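Local coordinates for AlyQ (Persicobacter sp. CCB-QB2, PDB 7D2A), which binds uronic acids of alginate, including 4,5-unsaturated mannuronic acid, as a family 32 carbohydrate-binding module, at residues Y9-A18 / Q43-T54. Residues are numbered along the deposited sequence; the frame is centred on the assembly and turned at random. Where two conformers were deposited one is given.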
loop_
_atom_site.group_PDB
_atom_site.type_symbol
_atom_site.label_atom_id
_atom_site.label_comp_id
_atom_site.label_asym_id
_atom_site.label_seq_id
_atom_site.Cartn_x
_atom_site.Cartn_y
_atom_site.Cartn_z
ATOM N N TYR A 9 -0.639 -9.404 9.830
ATOM C CA TYR A 9 0.448 -10.258 9.341
ATOM C C TYR A 9 1.748 -9.484 9.310
ATOM O O TYR A 9 1.808 -8.336 8.897
ATOM C CB TYR A 9 0.156 -10.780 7.950
ATOM C CG TYR A 9 -1.045 -11.679 7.853
ATOM C CD1 TYR A 9 -1.084 -12.885 8.511
ATOM C CD2 TYR A 9 -2.173 -11.298 7.148
ATOM C CE1 TYR A 9 -2.174 -13.734 8.392
ATOM C CE2 TYR A 9 -3.284 -12.109 7.067
ATOM C CZ TYR A 9 -3.295 -13.343 7.693
ATOM O OH TYR A 9 -4.393 -14.196 7.576
ATOM N N ASP A 10 2.811 -10.179 9.680
ATOM C CA ASP A 10 4.152 -9.636 9.408
ATOM C C ASP A 10 4.341 -9.406 7.910
ATOM O O ASP A 10 3.848 -10.228 7.097
ATOM C CB ASP A 10 5.257 -10.592 9.840
ATOM C CG ASP A 10 5.705 -10.446 11.276
ATOM O OD1 ASP A 10 5.060 -9.755 12.065
ATOM O OD2 ASP A 10 6.768 -11.069 11.539
ATOM N N ILE A 11 5.062 -8.353 7.593
ATOM C CA ILE A 11 5.514 -8.090 6.207
ATOM C C ILE A 11 7.029 -8.345 6.185
ATOM O O ILE A 11 7.786 -7.563 6.826
ATOM C CB ILE A 11 5.115 -6.679 5.727
ATOM C CG1 ILE A 11 3.586 -6.541 5.688
ATOM C CG2 ILE A 11 5.783 -6.408 4.377
ATOM C CD1 ILE A 11 3.083 -5.128 5.430
ATOM N N VAL A 12 7.447 -9.436 5.538
ATOM C CA VAL A 12 8.851 -9.936 5.651
ATOM C C VAL A 12 9.780 -9.198 4.696
ATOM O O VAL A 12 11.018 -9.289 4.886
ATOM C CB VAL A 12 8.944 -11.454 5.469
ATOM C CG1 VAL A 12 7.958 -12.140 6.404
ATOM C CG2 VAL A 12 8.752 -11.897 4.026
ATOM N N ALA A 13 9.256 -8.540 3.670
ATOM C CA ALA A 13 10.050 -7.850 2.641
ATOM C C ALA A 13 9.110 -6.877 1.927
ATOM O O ALA A 13 7.892 -7.152 1.811
ATOM C CB ALA A 13 10.635 -8.873 1.696
ATOM N N VAL A 14 9.667 -5.773 1.463
ATOM C CA VAL A 14 8.987 -4.769 0.622
ATOM C C VAL A 14 9.916 -4.409 -0.528
ATOM O O VAL A 14 11.121 -4.227 -0.316
ATOM C CB VAL A 14 8.592 -3.497 1.408
ATOM C CG1 VAL A 14 7.634 -2.618 0.646
ATOM C CG2 VAL A 14 8.030 -3.794 2.775
ATOM N N THR A 15 9.374 -4.376 -1.718
ATOM C CA THR A 15 10.074 -3.874 -2.914
ATOM C C THR A 15 9.224 -2.790 -3.544
ATOM O O THR A 15 8.010 -2.686 -3.245
ATOM C CB THR A 15 10.352 -5.002 -3.902
ATOM O OG1 THR A 15 9.104 -5.472 -4.403
ATOM C CG2 THR A 15 11.178 -6.108 -3.286
ATOM N N ALA A 16 9.754 -2.134 -4.567
ATOM C CA ALA A 16 8.946 -1.156 -5.314
ATOM C C ALA A 16 9.493 -0.968 -6.724
ATOM O O ALA A 16 10.648 -1.224 -6.958
ATOM C CB ALA A 16 8.895 0.173 -4.601
ATOM N N SER A 17 8.648 -0.458 -7.590
ATOM C CA SER A 17 8.996 -0.099 -8.987
ATOM C C SER A 17 10.108 0.954 -9.032
ATOM O O SER A 17 10.842 0.968 -10.022
ATOM C CB SER A 17 7.795 0.322 -9.744
ATOM O OG SER A 17 7.146 1.423 -9.158
ATOM N N ALA A 18 10.139 1.861 -8.057
ATOM C CA ALA A 18 11.048 3.020 -8.005
ATOM C C ALA A 18 10.933 3.604 -6.613
ATOM O O ALA A 18 9.966 3.289 -5.861
ATOM C CB ALA A 18 10.657 4.036 -9.038
ATOM N N GLN A 43 3.408 3.814 -10.663
ATOM C CA GLN A 43 4.447 3.333 -9.715
ATOM C C GLN A 43 3.767 2.387 -8.724
ATOM O O GLN A 43 2.588 2.585 -8.466
ATOM C CB GLN A 43 5.108 4.479 -8.954
ATOM C CG GLN A 43 5.874 5.474 -9.826
ATOM C CD GLN A 43 7.252 5.005 -10.244
ATOM O OE1 GLN A 43 7.595 3.829 -10.215
ATOM N NE2 GLN A 43 8.065 5.939 -10.713
ATOM N N TYR A 44 4.494 1.452 -8.158
ATOM C CA TYR A 44 3.878 0.485 -7.214
ATOM C C TYR A 44 4.859 0.004 -6.182
ATOM O O TYR A 44 6.074 0.120 -6.336
ATOM C CB TYR A 44 3.292 -0.695 -7.980
ATOM C CG TYR A 44 4.214 -1.406 -8.922
ATOM C CD1 TYR A 44 5.152 -2.307 -8.475
ATOM C CD2 TYR A 44 4.099 -1.192 -10.292
ATOM C CE1 TYR A 44 5.939 -3.023 -9.368
ATOM C CE2 TYR A 44 4.861 -1.925 -11.185
ATOM C CZ TYR A 44 5.792 -2.835 -10.730
ATOM O OH TYR A 44 6.588 -3.499 -11.633
ATOM N N ILE A 45 4.291 -0.520 -5.098
ATOM C CA ILE A 45 5.034 -1.068 -3.955
ATOM C C ILE A 45 4.438 -2.427 -3.616
ATOM O O ILE A 45 3.184 -2.564 -3.613
ATOM C CB ILE A 45 5.020 -0.096 -2.765
ATOM C CG1 ILE A 45 5.858 -0.618 -1.609
ATOM C CG2 ILE A 45 3.584 0.348 -2.361
ATOM C CD1 ILE A 45 6.180 0.495 -0.599
ATOM N N THR A 46 5.262 -3.403 -3.392
ATOM C CA THR A 46 4.840 -4.808 -3.230
ATOM C C THR A 46 5.283 -5.330 -1.882
ATOM O O THR A 46 6.504 -5.353 -1.580
ATOM C CB THR A 46 5.360 -5.713 -4.357
ATOM O OG1 THR A 46 5.085 -5.058 -5.601
ATOM C CG2 THR A 46 4.679 -7.064 -4.291
ATOM N N PHE A 47 4.334 -5.802 -1.084
ATOM C CA PHE A 47 4.522 -6.335 0.275
ATOM C C PHE A 47 4.481 -7.842 0.228
ATOM O O PHE A 47 3.578 -8.402 -0.413
ATOM C CB PHE A 47 3.421 -5.820 1.194
ATOM C CG PHE A 47 3.384 -4.336 1.177
ATOM C CD1 PHE A 47 4.258 -3.588 1.965
ATOM C CD2 PHE A 47 2.562 -3.664 0.304
ATOM C CE1 PHE A 47 4.251 -2.210 1.860
ATOM C CE2 PHE A 47 2.567 -2.276 0.212
ATOM C CZ PHE A 47 3.437 -1.570 0.979
ATOM N N ASP A 48 5.453 -8.495 0.867
ATOM C CA ASP A 48 5.582 -9.962 0.899
ATOM C C ASP A 48 5.217 -10.437 2.310
ATOM O O ASP A 48 5.924 -10.040 3.261
ATOM C CB ASP A 48 7.001 -10.338 0.509
ATOM C CG ASP A 48 7.277 -11.814 0.401
ATOM O OD1 ASP A 48 6.363 -12.639 0.659
ATOM O OD2 ASP A 48 8.405 -12.111 -0.014
ATOM N N LEU A 49 4.259 -11.361 2.403
ATOM C CA LEU A 49 3.877 -11.945 3.704
ATOM C C LEU A 49 4.732 -13.163 4.032
ATOM O O LEU A 49 4.576 -13.706 5.194
ATOM C CB LEU A 49 2.396 -12.306 3.724
ATOM C CG LEU A 49 1.429 -11.158 3.447
ATOM C CD1 LEU A 49 -0.028 -11.635 3.573
ATOM C CD2 LEU A 49 1.673 -9.956 4.355
ATOM N N GLY A 50 5.508 -13.647 3.052
ATOM C CA GLY A 50 6.442 -14.775 3.273
ATOM C C GLY A 50 5.799 -16.095 2.874
ATOM O O GLY A 50 6.512 -17.013 2.507
ATOM N N SER A 51 4.480 -16.195 2.922
ATOM C CA SER A 51 3.736 -17.394 2.503
ATOM C C SER A 51 2.302 -16.937 2.276
ATOM O O SER A 51 2.001 -15.782 2.589
ATOM C CB SER A 51 3.810 -18.484 3.540
ATOM O OG SER A 51 3.295 -18.033 4.773
ATOM N N ALA A 52 1.481 -17.786 1.693
ATOM C CA ALA A 52 0.110 -17.404 1.315
ATOM C C ALA A 52 -0.773 -17.361 2.564
ATOM O O ALA A 52 -0.837 -18.372 3.313
ATOM C CB ALA A 52 -0.439 -18.398 0.322
ATOM N N LYS A 53 -1.494 -16.251 2.763
ATOM C CA LYS A 53 -2.349 -16.045 3.938
ATOM C C LYS A 53 -3.721 -15.594 3.462
ATOM O O LYS A 53 -3.812 -15.024 2.370
ATOM C CB LYS A 53 -1.813 -14.922 4.829
ATOM C CG LYS A 53 -0.342 -15.031 5.184
ATOM C CD LYS A 53 -0.165 -16.020 6.234
ATOM C CE LYS A 53 1.245 -16.024 6.774
ATOM N NZ LYS A 53 1.453 -17.269 7.541
ATOM N N THR A 54 -4.728 -15.796 4.282
ATOM C CA THR A 54 -6.078 -15.221 4.025
ATOM C C THR A 54 -6.068 -13.734 4.350
ATOM O O THR A 54 -5.722 -13.375 5.430
ATOM C CB THR A 54 -7.165 -15.933 4.805
ATOM O OG1 THR A 54 -7.108 -17.320 4.441
ATOM C CG2 THR A 54 -8.517 -15.357 4.471
HETATM O O HOH W 1 -4.225 -17.448 6.588
HETATM O O HOH W 2 3.217 -12.868 7.336
HETATM O O HOH W 3 7.521 -4.022 -6.298
#
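Thr15 and Thr46 pair through their backbones where strand 13-16 runs antiparallel to strand 43-49, at the margin of the five-stranded sheet of this F5/8 type C (discoidin-like) beta-sandwich. Strand 13-16 is outermost; strand 110-118 flanks strand 43-49 on its other side. Thr46 N reaches Thr15 O at 2.8 Å in a nearly straight bond (176°), and Thr15 N returns one to Thr46 O. Further bonds run from Ser17 N to Tyr44 O, Asp48 N to Ala13 O and Val12 N to Asp48 O.

Apolar contacts line the face toward the sandwich interior. With chi1 at -167°, Val14 turns CG1 away from its own N and against Ile45 CG1, at a tight 3.5 Å. The same methyl also meets the Phe47 ring. Ile11 CD1 touches that ring too. Ile28 borders Val14 and Ile11, while Val129 and Ile131 of strand 123-133 pack on Phe47.

On the other face, Thr15 OG1 and Thr46 OG1 share one water; Arg112 also bonds Thr46 OG1. Asp48 OD1 accepts from Gly50 N in an Asx turn at the corner into strand 52-62, and the same oxygen forms a salt bridge with Arg109.

Side chains make further contacts beyond the strand pairing. In the Gln43 conformer described, Ser17 OG donates to Gln43 OE1 (2.7 Å). Ser17 OG also accepts from Tyr44 N (2.8 Å). Ser17 CB sits over the centre of the Tyr44 ring, a CH-pi contact. Beyond the corner, on strand 52-62, Lys53 CB lies over one Tyr9 face, nearer the rim. Tyr9 OH donates to a lone pair of Thr54 O, in the carbonyl plane, at 2.7 Å.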